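Local coordinates for 336aa long hypothetical dTDP-glucose 4,6-dehydratase (Pyrococcus horikoshii, PDB 2HUN), which binds NAD and probably catalyses the 4,6-dehydration of dTDP-glucose to a 4-keto-6-deoxy sugar nucleotide, at residues Trp217-Asp222 and Pro296-Asp301; Lys5-Gly10 and Glu71-Val76; Arg90-Pro95 and Ser148-Ala153. All coordinates share one frame; numbering follows the deposited sequence.

Overall arrangement
Followed from the N terminus, the chain closes three successive loops, none lying within or crossing another. Contact 2 comes first, bringing the helix end 71-76 back over strand 5-9 across 60 intervening residues, joining a Rossmann strand to a helix that covers the sheet. Contact 3 follows, spanning 52 residues to set the last turn of helix 88-93, with Pro95 just beyond it, against the start of helix 150-168, beside NAD and the second subunit. Contact 1 closes last, joining the end of strand 215-219 to the approach of helix 300-313 over 73 residues. Centres lie about 28 Å apart in every pairing; contacts 2 and 3 touch NAD, whereas 1 and 2 share the large sheet.

Contact 1: Trp217-Asp222 and Pro296-Asp301; sequences WLYVED and PKYTFD
Asp222 and Glu221, in the first turn of helix 220-233, supply the polar half of this contact by holding the chain just ahead of helix 300-313. Asp222 grips two consecutive amides: its OD1 takes Lys297 N at 2.7 Å in a nearly straight bond (168°), and its OD2 offers its syn lone pair to Tyr298 N at 3.3 Å. One carboxylate thereby fixes the backbone course of 297-298. Glu221 instead accepts the phenol, with Tyr298 OH 2.5 Å from Glu221 OE2. The hydroxyl comes from above the carboxylate plane, which stands almost perpendicular to the ring, and OE2 has a second partner in Arg225.

The aromatic contacts lie beside these bonds. Tyr219 turns its edge to the face of Tyr298 in an offset edge-to-face pair, centroids 5.1 Å apart, while Lys297 CG sits over the opposite face, 4.0 Å above the ring plane. Further along, Phe300, its CG anti to the backbone N (chi1 -175°), reaches back until its CE1 is 3.6 Å from Trp217 CB. Replacing Tyr298 by an alanine would probably leave Glu221 without its phenol donor and open a gap between Tyr219 and the Lys297 chain.

The chemistry implies a strand-to-helix junction held by two carboxylates and a tyrosine pair beside them, with the Trp217-Phe300 contact farther along; phenol and Arg225 guanidinium at OE2 probably favour the charged form of Glu221.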
loop_
_atom_site.group_PDB
_atom_site.type_symbol
_atom_site.label_atom_id
_atom_site.label_comp_id
_atom_site.label_asym_id
_atom_site.label_seq_id
_atom_site.Cartn_x
_atom_site.Cartn_y
_atom_site.Cartn_z
ATOM N N TRP A 217 -7.133 14.481 -18.745
ATOM C CA TRP A 217 -6.591 13.778 -19.897
ATOM C C TRP A 217 -5.182 14.248 -20.195
ATOM O O TRP A 217 -4.928 15.444 -20.358
ATOM C CB TRP A 217 -7.507 13.962 -21.110
ATOM C CG TRP A 217 -8.845 13.323 -20.887
ATOM C CD1 TRP A 217 -9.976 13.924 -20.408
ATOM C CD2 TRP A 217 -9.158 11.930 -21.019
ATOM N NE1 TRP A 217 -10.969 12.991 -20.227
ATOM C CE2 TRP A 217 -10.495 11.759 -20.597
ATOM C CE3 TRP A 217 -8.436 10.808 -21.449
ATOM C CZ2 TRP A 217 -11.125 10.510 -20.592
ATOM C CZ3 TRP A 217 -9.065 9.565 -21.443
ATOM C CH2 TRP A 217 -10.396 9.430 -21.018
ATOM N N LEU A 218 -4.264 13.290 -20.247
ATOM C CA LEU A 218 -2.858 13.574 -20.505
ATOM C C LEU A 218 -2.370 12.863 -21.766
ATOM O O LEU A 218 -2.429 11.634 -21.845
ATOM C CB LEU A 218 -2.032 13.114 -19.297
ATOM C CG LEU A 218 -0.506 13.205 -19.320
ATOM C CD1 LEU A 218 -0.080 14.658 -19.289
ATOM C CD2 LEU A 218 0.056 12.464 -18.116
ATOM N N TYR A 219 -1.884 13.624 -22.744
ATOM C CA TYR A 219 -1.374 13.012 -23.975
ATOM C C TYR A 219 -0.227 12.083 -23.581
ATOM O O TYR A 219 0.673 12.482 -22.846
ATOM C CB TYR A 219 -0.877 14.075 -24.958
ATOM C CG TYR A 219 -0.509 13.499 -26.314
ATOM C CD1 TYR A 219 -1.438 12.765 -27.054
ATOM C CD2 TYR A 219 0.778 13.652 -26.838
ATOM C CE1 TYR A 219 -1.095 12.189 -28.276
ATOM C CE2 TYR A 219 1.131 13.081 -28.059
ATOM C CZ TYR A 219 0.188 12.347 -28.771
ATOM O OH TYR A 219 0.538 11.747 -29.956
ATOM N N VAL A 220 -0.263 10.844 -24.062
ATOM C CA VAL A 220 0.756 9.866 -23.697
ATOM C C VAL A 220 2.200 10.337 -23.869
ATOM O O VAL A 220 3.040 10.073 -23.008
ATOM C CB VAL A 220 0.552 8.524 -24.457
ATOM C CG1 VAL A 220 0.839 8.698 -25.952
ATOM C CG2 VAL A 220 1.443 7.447 -23.847
ATOM N N GLU A 221 2.507 11.040 -24.955
ATOM C CA GLU A 221 3.884 11.501 -25.136
ATOM C C GLU A 221 4.306 12.436 -23.992
ATOM O O GLU A 221 5.474 12.436 -23.582
ATOM C CB GLU A 221 4.066 12.217 -26.482
ATOM C CG GLU A 221 5.535 12.424 -26.858
ATOM C CD GLU A 221 5.714 13.324 -28.067
ATOM O OE1 GLU A 221 5.075 13.062 -29.105
ATOM O OE2 GLU A 221 6.496 14.296 -27.983
ATOM N N ASP A 222 3.360 13.228 -23.482
ATOM C CA ASP A 222 3.651 14.138 -22.375
ATOM C C ASP A 222 3.923 13.340 -21.103
ATOM O O ASP A 222 4.749 13.734 -20.281
ATOM C CB ASP A 222 2.487 15.105 -22.136
ATOM C CG ASP A 222 2.619 16.385 -22.934
ATOM O OD1 ASP A 222 3.765 16.842 -23.142
ATOM O OD2 ASP A 222 1.579 16.945 -23.338
ATOM N N PRO A 296 3.249 20.348 -19.771
ATOM C CA PRO A 296 2.757 19.586 -20.925
ATOM C C PRO A 296 3.241 20.294 -22.190
ATOM O O PRO A 296 3.280 21.532 -22.240
ATOM C CB PRO A 296 1.242 19.657 -20.769
ATOM C CG PRO A 296 1.071 19.714 -19.278
ATOM C CD PRO A 296 2.138 20.711 -18.874
ATOM N N LYS A 297 3.621 19.518 -23.200
ATOM C CA LYS A 297 4.107 20.090 -24.458
ATOM C C LYS A 297 2.959 20.319 -25.443
ATOM O O LYS A 297 3.043 21.165 -26.332
ATOM C CB LYS A 297 5.147 19.151 -25.086
ATOM C CG LYS A 297 5.610 19.553 -26.481
ATOM C CD LYS A 297 6.567 18.514 -27.068
ATOM C CE LYS A 297 6.993 18.881 -28.486
ATOM N NZ LYS A 297 7.724 20.183 -28.522
ATOM N N TYR A 298 1.881 19.569 -25.262
ATOM C CA TYR A 298 0.724 19.656 -26.144
ATOM C C TYR A 298 -0.534 20.056 -25.383
ATOM O O TYR A 298 -0.713 19.674 -24.225
ATOM C CB TYR A 298 0.470 18.293 -26.796
ATOM C CG TYR A 298 1.677 17.670 -27.462
ATOM C CD1 TYR A 298 2.159 18.154 -28.681
ATOM C CD2 TYR A 298 2.344 16.601 -26.868
ATOM C CE1 TYR A 298 3.277 17.585 -29.289
ATOM C CE2 TYR A 298 3.463 16.026 -27.466
ATOM C CZ TYR A 298 3.923 16.520 -28.672
ATOM O OH TYR A 298 5.032 15.952 -29.253
ATOM N N THR A 299 -1.402 20.826 -26.034
ATOM C CA THR A 299 -2.667 21.210 -25.418
ATOM C C THR A 299 -3.584 20.018 -25.683
ATOM O O THR A 299 -3.210 19.112 -26.421
ATOM C CB THR A 299 -3.278 22.461 -26.079
ATOM O OG1 THR A 299 -3.479 22.214 -27.475
ATOM C CG2 THR A 299 -2.350 23.660 -25.912
ATOM N N PHE A 300 -4.768 20.001 -25.082
ATOM C CA PHE A 300 -5.683 18.893 -25.304
ATOM C C PHE A 300 -6.031 18.807 -26.792
ATOM O O PHE A 300 -6.075 17.716 -27.369
ATOM C CB PHE A 300 -6.957 19.077 -24.480
ATOM C CG PHE A 300 -7.906 17.914 -24.570
ATOM C CD1 PHE A 300 -7.536 16.658 -24.098
ATOM C CD2 PHE A 300 -9.165 18.069 -25.139
ATOM C CE1 PHE A 300 -8.406 15.575 -24.191
ATOM C CE2 PHE A 300 -10.040 16.990 -25.235
ATOM C CZ PHE A 300 -9.659 15.741 -24.758
ATOM N N ASP A 301 -6.265 19.965 -27.408
ATOM C CA ASP A 301 -6.596 20.039 -28.831
ATOM C C ASP A 301 -5.498 19.464 -29.716
ATOM O O ASP A 301 -5.772 18.735 -30.673
ATOM C CB ASP A 301 -6.857 21.490 -29.240
ATOM C CG ASP A 301 -8.305 21.896 -29.061
ATOM O OD1 ASP A 301 -8.861 21.680 -27.966
ATOM O OD2 ASP A 301 -8.886 22.439 -30.020
#

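Contact 2: Lys5-Gly10 and Glu71-Val76; sequences KLLVTG and ELVRKV. With NAD (nicotinamide-adenine-dinucleotide), chain C.
Leu7 projects from strand 5-9 straight at the helix end 71-76, its two methyls meeting Leu72 and Val73 while Val76 packs at its root. A chi1 of 172° swings the Leu7 fork away from its own amide to face the last turn of helix 66-74, crossing both Leu72 and Val73 at about a right angle. Leu7 CD1 meets Leu72 CD1 at 3.9 Å, whereas the other branch, CD2, lies 4.0 Å from Val73 CG2. Val76, just beyond the helix, closes on the base of the same side chain, its CG1 being 3.9 Å from Leu7 CB. It also comes close to the strand backbone, with Val76 CB 3.4 Å from Lys5 O.

Lys5 marks the outer border: its CD passes 3.3 Å from Lys75 O before the chain leads away, its ammonium making a long, weak ion pair with Glu31. This is the Rossmann pattern of a parallel strand covered by a crossover helix, here the one joining strands 56-60 and 78-81. At the far end of the strand Gly10 enters the nucleotide pocket, CA 3.3 Å from NAD O4B, with a positive phi (65°) that suits glycine.

No hydrogen bond links the two segments. The chemistry therefore implies cohesion by buried aliphatic surface, with the strand's own backbone bonding to Gly78 and Glu31 left to the sheet.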
loop_
_atom_site.group_PDB
_atom_site.type_symbol
_atom_site.label_atom_id
_atom_site.label_comp_id
_atom_site.label_asym_id
_atom_site.label_seq_id
_atom_site.Cartn_x
_atom_site.Cartn_y
_atom_site.Cartn_z
ATOM N N LYS A 5 21.515 1.906 -20.371
ATOM C CA LYS A 5 20.754 0.698 -20.701
ATOM C C LYS A 5 19.522 0.678 -19.801
ATOM O O LYS A 5 19.644 0.741 -18.578
ATOM C CB LYS A 5 21.563 -0.573 -20.422
ATOM C CG LYS A 5 22.932 -0.640 -21.069
ATOM C CD LYS A 5 23.558 -2.007 -20.813
ATOM C CE LYS A 5 25.074 -1.927 -20.818
ATOM N NZ LYS A 5 25.585 -1.285 -22.053
ATOM N N LEU A 6 18.340 0.572 -20.396
ATOM C CA LEU A 6 17.113 0.552 -19.611
ATOM C C LEU A 6 16.344 -0.747 -19.713
ATOM O O LEU A 6 16.284 -1.367 -20.772
ATOM C CB LEU A 6 16.166 1.673 -20.047
ATOM C CG LEU A 6 16.614 3.133 -19.999
ATOM C CD1 LEU A 6 15.479 4.013 -20.528
ATOM C CD2 LEU A 6 16.989 3.525 -18.578
ATOM N N LEU A 7 15.756 -1.145 -18.593
ATOM C CA LEU A 7 14.901 -2.316 -18.550
ATOM C C LEU A 7 13.512 -1.699 -18.443
ATOM O O LEU A 7 13.226 -0.995 -17.476
ATOM C CB LEU A 7 15.158 -3.165 -17.305
ATOM C CG LEU A 7 14.138 -4.299 -17.150
ATOM C CD1 LEU A 7 14.344 -5.329 -18.270
ATOM C CD2 LEU A 7 14.283 -4.955 -15.782
ATOM N N VAL A 8 12.670 -1.923 -19.443
ATOM C CA VAL A 8 11.313 -1.392 -19.422
ATOM C C VAL A 8 10.334 -2.547 -19.251
ATOM O O VAL A 8 10.228 -3.399 -20.135
ATOM C CB VAL A 8 10.964 -0.648 -20.738
ATOM C CG1 VAL A 8 9.500 -0.214 -20.716
ATOM C CG2 VAL A 8 11.882 0.571 -20.926
ATOM N N THR A 9 9.632 -2.594 -18.116
ATOM C CA THR A 9 8.661 -3.666 -17.889
ATOM C C THR A 9 7.321 -3.228 -18.476
ATOM O O THR A 9 6.987 -2.039 -18.476
ATOM C CB THR A 9 8.467 -3.995 -16.375
ATOM O OG1 THR A 9 7.733 -2.941 -15.739
ATOM C CG2 THR A 9 9.822 -4.170 -15.677
ATOM N N GLY A 10 6.563 -4.195 -18.978
ATOM C CA GLY A 10 5.275 -3.893 -19.577
ATOM C C GLY A 10 5.434 -3.046 -20.825
ATOM O O GLY A 10 4.541 -2.283 -21.190
ATOM N N GLU A 71 18.507 -11.406 -13.596
ATOM C CA GLU A 71 19.512 -11.391 -14.658
ATOM C C GLU A 71 19.419 -10.113 -15.487
ATOM O O GLU A 71 20.433 -9.554 -15.911
ATOM C CB GLU A 71 19.328 -12.611 -15.557
ATOM C CG GLU A 71 19.220 -13.917 -14.785
ATOM C CD GLU A 71 20.559 -14.446 -14.301
ATOM O OE1 GLU A 71 21.445 -13.639 -13.950
ATOM O OE2 GLU A 71 20.717 -15.685 -14.260
ATOM N N LEU A 72 18.198 -9.641 -15.709
ATOM C CA LEU A 72 18.004 -8.428 -16.490
ATOM C C LEU A 72 18.388 -7.185 -15.684
ATOM O O LEU A 72 19.050 -6.280 -16.195
ATOM C CB LEU A 72 16.546 -8.327 -16.955
ATOM C CG LEU A 72 16.007 -9.512 -17.767
ATOM C CD1 LEU A 72 14.564 -9.225 -18.187
ATOM C CD2 LEU A 72 16.896 -9.757 -18.993
ATOM N N VAL A 73 17.971 -7.143 -14.422
ATOM C CA VAL A 73 18.282 -6.003 -13.565
ATOM C C VAL A 73 19.790 -5.830 -13.395
ATOM O O VAL A 73 20.292 -4.702 -13.352
ATOM C CB VAL A 73 17.607 -6.147 -12.175
ATOM C CG1 VAL A 73 18.255 -5.207 -11.171
ATOM C CG2 VAL A 73 16.124 -5.825 -12.293
ATOM N N ARG A 74 20.502 -6.953 -13.315
ATOM C CA ARG A 74 21.954 -6.950 -13.156
ATOM C C ARG A 74 22.690 -6.173 -14.244
ATOM O O ARG A 74 23.724 -5.565 -13.980
ATOM C CB ARG A 74 22.512 -8.372 -13.197
ATOM C CG ARG A 74 22.126 -9.290 -12.071
ATOM C CD ARG A 74 22.755 -10.654 -12.335
ATOM N NE ARG A 74 24.207 -10.540 -12.447
ATOM C CZ ARG A 74 24.965 -11.299 -13.237
ATOM N NH1 ARG A 74 24.416 -12.235 -14.001
ATOM N NH2 ARG A 74 26.278 -11.114 -13.264
ATOM N N LYS A 75 22.162 -6.195 -15.463
ATOM C CA LYS A 75 22.837 -5.548 -16.580
ATOM C C LYS A 75 22.352 -4.184 -17.068
ATOM O O LYS A 75 22.834 -3.702 -18.088
ATOM C CB LYS A 75 22.862 -6.514 -17.768
ATOM C CG LYS A 75 21.503 -6.733 -18.407
ATOM C CD LYS A 75 21.531 -7.790 -19.504
ATOM C CE LYS A 75 21.436 -9.185 -18.930
ATOM N NZ LYS A 75 21.048 -10.163 -19.982
ATOM N N VAL A 76 21.424 -3.543 -16.366
ATOM C CA VAL A 76 20.951 -2.240 -16.833
ATOM C C VAL A 76 21.343 -1.082 -15.923
ATOM O O VAL A 76 21.776 -1.287 -14.793
ATOM C CB VAL A 76 19.411 -2.227 -17.015
ATOM C CG1 VAL A 76 19.001 -3.219 -18.098
ATOM C CG2 VAL A 76 18.728 -2.555 -15.700
HETATM P PA NAD C . -1.585 -1.977 -20.648
HETATM O O1A NAD C . -2.628 -2.844 -20.077
HETATM O O2A NAD C . -1.753 -1.433 -22.025
HETATM O O5B NAD C . -0.217 -2.813 -20.635
HETATM C C5B NAD C . 0.324 -3.432 -19.458
HETATM C C4B NAD C . 1.541 -4.211 -19.975
HETATM O O4B NAD C . 2.226 -4.850 -18.880
HETATM C C3B NAD C . 1.113 -5.337 -20.958
HETATM O O3B NAD C . 1.962 -5.335 -22.119
HETATM C C2B NAD C . 1.194 -6.605 -20.090
HETATM O O2B NAD C . 1.416 -7.835 -20.779
HETATM C C1B NAD C . 2.318 -6.252 -19.115
HETATM N N9A NAD C . 2.238 -6.959 -17.817
HETATM C C8A NAD C . 1.203 -7.015 -16.958
HETATM N N7A NAD C . 1.545 -7.757 -15.905
HETATM C C5A NAD C . 2.793 -8.181 -16.076
HETATM C C6A NAD C . 3.691 -8.989 -15.324
HETATM N N6A NAD C . 3.376 -9.534 -14.156
HETATM N N1A NAD C . 4.975 -9.211 -15.875
HETATM C C2A NAD C . 5.326 -8.652 -17.113
HETATM N N3A NAD C . 4.479 -7.893 -17.821
HETATM C C4A NAD C . 3.243 -7.667 -17.305
HETATM O O3 NAD C . -1.597 -0.699 -19.703
HETATM P PN NAD C . -0.850 0.696 -19.650
HETATM O O1N NAD C . -1.988 1.658 -19.721
HETATM O O2N NAD C . 0.150 0.836 -20.729
HETATM O O5D NAD C . -0.274 0.799 -18.143
HETATM C C5D NAD C . 1.105 1.007 -17.824
HETATM C C4D NAD C . 1.210 1.486 -16.353
HETATM O O4D NAD C . 0.716 2.829 -16.218
HETATM C C3D NAD C . 0.427 0.592 -15.383
HETATM O O3D NAD C . 1.246 0.368 -14.206
HETATM C C2D NAD C . -0.840 1.433 -15.061
HETATM O O2D NAD C . -1.314 1.122 -13.748
HETATM C C1D NAD C . -0.311 2.851 -15.208
HETATM N N1N NAD C . -1.324 3.862 -15.579
HETATM C C2N NAD C . -1.972 3.868 -16.860
HETATM C C3N NAD C . -2.914 4.873 -17.138
HETATM C C7N NAD C . -3.642 4.949 -18.500
HETATM O O7N NAD C . -4.325 5.949 -18.755
HETATM N N7N NAD C . -3.509 3.955 -19.370
HETATM C C4N NAD C . -3.217 5.858 -16.164
HETATM C C5N NAD C . -2.571 5.834 -14.910
HETATM C C6N NAD C . -1.623 4.844 -14.605
#

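Contact 3: Arg90-Pro95 and Ser148-Ala153. With NAD (nicotinamide-adenine-dinucleotide), chain C.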
loop_
_atom_site.group_PDB
_atom_site.type_symbol
_atom_site.label_atom_id
_atom_site.label_comp_id
_atom_site.label_asym_id
_atom_site.label_seq_id
_atom_site.Cartn_x
_atom_site.Cartn_y
_atom_site.Cartn_z
ATOM N N ARG A 90 -12.204 -6.416 -13.893
ATOM C CA ARG A 90 -11.518 -7.696 -13.798
ATOM C C ARG A 90 -10.886 -7.852 -12.408
ATOM O O ARG A 90 -10.773 -8.971 -11.901
ATOM C CB ARG A 90 -10.444 -7.804 -14.888
ATOM C CG ARG A 90 -10.956 -8.407 -16.196
ATOM C CD ARG A 90 -10.013 -8.150 -17.367
ATOM N NE ARG A 90 -8.626 -8.485 -17.090
ATOM C CZ ARG A 90 -8.135 -9.710 -17.213
ATOM N NH1 ARG A 90 -8.932 -10.693 -17.612
ATOM N NH2 ARG A 90 -6.860 -9.952 -16.939
ATOM N N SER A 91 -10.488 -6.736 -11.791
ATOM C CA SER A 91 -9.866 -6.792 -10.461
ATOM C C SER A 91 -10.902 -7.110 -9.387
ATOM O O SER A 91 -10.580 -7.698 -8.359
ATOM C CB SER A 91 -9.138 -5.470 -10.133
ATOM O OG SER A 91 -10.026 -4.407 -9.826
ATOM N N ILE A 92 -12.154 -6.737 -9.636
ATOM C CA ILE A 92 -13.227 -7.006 -8.685
ATOM C C ILE A 92 -13.635 -8.480 -8.732
ATOM O O ILE A 92 -13.979 -9.065 -7.708
ATOM C CB ILE A 92 -14.455 -6.116 -8.974
ATOM C CG1 ILE A 92 -14.062 -4.647 -8.802
ATOM C CG2 ILE A 92 -15.616 -6.483 -8.040
ATOM C CD1 ILE A 92 -15.139 -3.659 -9.173
ATOM N N SER A 93 -13.576 -9.076 -9.919
ATOM C CA SER A 93 -13.940 -10.482 -10.106
ATOM C C SER A 93 -12.848 -11.433 -9.625
ATOM O O SER A 93 -13.120 -12.383 -8.897
ATOM C CB SER A 93 -14.227 -10.758 -11.584
ATOM O OG SER A 93 -15.167 -9.832 -12.101
ATOM N N SER A 94 -11.614 -11.185 -10.049
ATOM C CA SER A 94 -10.495 -12.031 -9.646
ATOM C C SER A 94 -9.293 -11.167 -9.272
ATOM O O SER A 94 -8.405 -10.923 -10.092
ATOM C CB SER A 94 -10.109 -12.990 -10.777
ATOM O OG SER A 94 -9.107 -13.897 -10.338
ATOM N N PRO A 95 -9.254 -10.697 -8.016
ATOM C CA PRO A 95 -8.163 -9.852 -7.527
ATOM C C PRO A 95 -6.802 -10.543 -7.499
ATOM O O PRO A 95 -5.772 -9.873 -7.550
ATOM C CB PRO A 95 -8.642 -9.444 -6.134
ATOM C CG PRO A 95 -9.406 -10.649 -5.687
ATOM C CD PRO A 95 -10.205 -11.003 -6.932
ATOM N N SER A 148 -10.311 2.399 -4.188
ATOM C CA SER A 148 -11.675 1.882 -4.135
ATOM C C SER A 148 -11.876 0.574 -4.891
ATOM O O SER A 148 -12.996 0.095 -4.996
ATOM C CB SER A 148 -12.667 2.927 -4.663
ATOM O OG SER A 148 -12.481 3.151 -6.048
ATOM N N SER A 149 -10.800 -0.003 -5.416
ATOM C CA SER A 149 -10.903 -1.276 -6.133
ATOM C C SER A 149 -9.662 -2.112 -5.870
ATOM O O SER A 149 -8.639 -1.587 -5.439
ATOM C CB SER A 149 -11.050 -1.042 -7.644
ATOM O OG SER A 149 -9.833 -0.597 -8.231
ATOM N N PRO A 150 -9.736 -3.432 -6.114
ATOM C CA PRO A 150 -8.559 -4.271 -5.880
ATOM C C PRO A 150 -7.415 -3.806 -6.769
ATOM O O PRO A 150 -6.242 -3.907 -6.405
ATOM C CB PRO A 150 -9.053 -5.672 -6.245
ATOM C CG PRO A 150 -10.499 -5.619 -5.842
ATOM C CD PRO A 150 -10.924 -4.260 -6.388
ATOM N N TYR A 151 -7.758 -3.296 -7.943
ATOM C CA TYR A 151 -6.735 -2.811 -8.851
ATOM C C TYR A 151 -5.955 -1.653 -8.223
ATOM O O TYR A 151 -4.728 -1.703 -8.133
ATOM C CB TYR A 151 -7.353 -2.336 -10.172
ATOM C CG TYR A 151 -6.463 -1.379 -10.942
ATOM C CD1 TYR A 151 -5.219 -1.787 -11.422
ATOM C CD2 TYR A 151 -6.850 -0.054 -11.158
ATOM C CE1 TYR A 151 -4.375 -0.901 -12.096
ATOM C CE2 TYR A 151 -6.011 0.844 -11.835
ATOM C CZ TYR A 151 -4.776 0.412 -12.300
ATOM O OH TYR A 151 -3.940 1.274 -12.986
ATOM N N SER A 152 -6.666 -0.611 -7.796
ATOM C CA SER A 152 -5.997 0.548 -7.219
ATOM C C SER A 152 -5.404 0.232 -5.845
ATOM O O SER A 152 -4.411 0.828 -5.440
ATOM C CB SER A 152 -6.951 1.759 -7.148
ATOM O OG SER A 152 -8.094 1.503 -6.349
ATOM N N ALA A 153 -5.995 -0.727 -5.140
ATOM C CA ALA A 153 -5.482 -1.099 -3.827
ATOM C C ALA A 153 -4.148 -1.829 -3.981
ATOM O O ALA A 153 -3.245 -1.671 -3.145
ATOM C CB ALA A 153 -6.484 -1.978 -3.092
HETATM P PA NAD C . -1.585 -1.977 -20.648
HETATM O O1A NAD C . -2.628 -2.844 -20.077
HETATM O O2A NAD C . -1.753 -1.433 -22.025
HETATM O O5B NAD C . -0.217 -2.813 -20.635
HETATM C C5B NAD C . 0.324 -3.432 -19.458
HETATM C C4B NAD C . 1.541 -4.211 -19.975
HETATM O O4B NAD C . 2.226 -4.850 -18.880
HETATM C C3B NAD C . 1.113 -5.337 -20.958
HETATM O O3B NAD C . 1.962 -5.335 -22.119
HETATM C C2B NAD C . 1.194 -6.605 -20.090
HETATM O O2B NAD C . 1.416 -7.835 -20.779
HETATM C C1B NAD C . 2.318 -6.252 -19.115
HETATM N N9A NAD C . 2.238 -6.959 -17.817
HETATM C C8A NAD C . 1.203 -7.015 -16.958
HETATM N N7A NAD C . 1.545 -7.757 -15.905
HETATM C C5A NAD C . 2.793 -8.181 -16.076
HETATM C C6A NAD C . 3.691 -8.989 -15.324
HETATM N N6A NAD C . 3.376 -9.534 -14.156
HETATM N N1A NAD C . 4.975 -9.211 -15.875
HETATM C C2A NAD C . 5.326 -8.652 -17.113
HETATM N N3A NAD C . 4.479 -7.893 -17.821
HETATM C C4A NAD C . 3.243 -7.667 -17.305
HETATM O O3 NAD C . -1.597 -0.699 -19.703
HETATM P PN NAD C . -0.850 0.696 -19.650
HETATM O O1N NAD C . -1.988 1.658 -19.721
HETATM O O2N NAD C . 0.150 0.836 -20.729
HETATM O O5D NAD C . -0.274 0.799 -18.143
HETATM C C5D NAD C . 1.105 1.007 -17.824
HETATM C C4D NAD C . 1.210 1.486 -16.353
HETATM O O4D NAD C . 0.716 2.829 -16.218
HETATM C C3D NAD C . 0.427 0.592 -15.383
HETATM O O3D NAD C . 1.246 0.368 -14.206
HETATM C C2D NAD C . -0.840 1.433 -15.061
HETATM O O2D NAD C . -1.314 1.122 -13.748
HETATM C C1D NAD C . -0.311 2.851 -15.208
HETATM N N1N NAD C . -1.324 3.862 -15.579
HETATM C C2N NAD C . -1.972 3.868 -16.860
HETATM C C3N NAD C . -2.914 4.873 -17.138
HETATM C C7N NAD C . -3.642 4.949 -18.500
HETATM O O7N NAD C . -4.325 5.949 -18.755
HETATM N N7N NAD C . -3.509 3.955 -19.370
HETATM C C4N NAD C . -3.217 5.858 -16.164
HETATM C C5N NAD C . -2.571 5.834 -14.910
HETATM C C6N NAD C . -1.623 4.844 -14.605
#
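Tyr151 OH shares a 2.7 Å hydrogen bond with NAD O2D, the ribose oxygen lying at the ring's edge and in its plane, while at its other end Tyr151 CB rests against Ser91 OG. The residue opens the Tyr-x-x-x-Lys signature of the short-chain dehydrogenase/reductase superfamily, built on a Rossmann fold; Lys155, one helical turn on, also bonds NAD. A chi1 of 159° carries the ring away from Ser91 and toward the cofactor. Its CB and backbone N stay close to Ser91, whose OG is hydrogen-bonded to Val88 O, within its own helix.

The start of helix 150-168 is set by a capping box. Ser149 OG accepts from Ser152 N at 3.2 Å in an almost straight line (175°), and Ser152 OG accepts from Ser149 N in return. Pro150, in the first turn, has no N-H to satisfy and serves as the apolar wedge: its CD touches Ile92 CG1 at 4.0 Å, and its CB meets Pro95 CB at 3.8 Å. The two helix ends thus meet through a proline and a serine, with no clear hydrogen bond between them.

The second subunit covers the same region: Ile92 O is hydrogen-bonded to Tyr169 OH of that subunit and Ser148 O to its Thr168 OG1, so the contact joins cofactor pocket and dimer interface. At its centre Ser91 O sits 3.3 Å from Pro150 CG, a carbonyl laid against the proline ring.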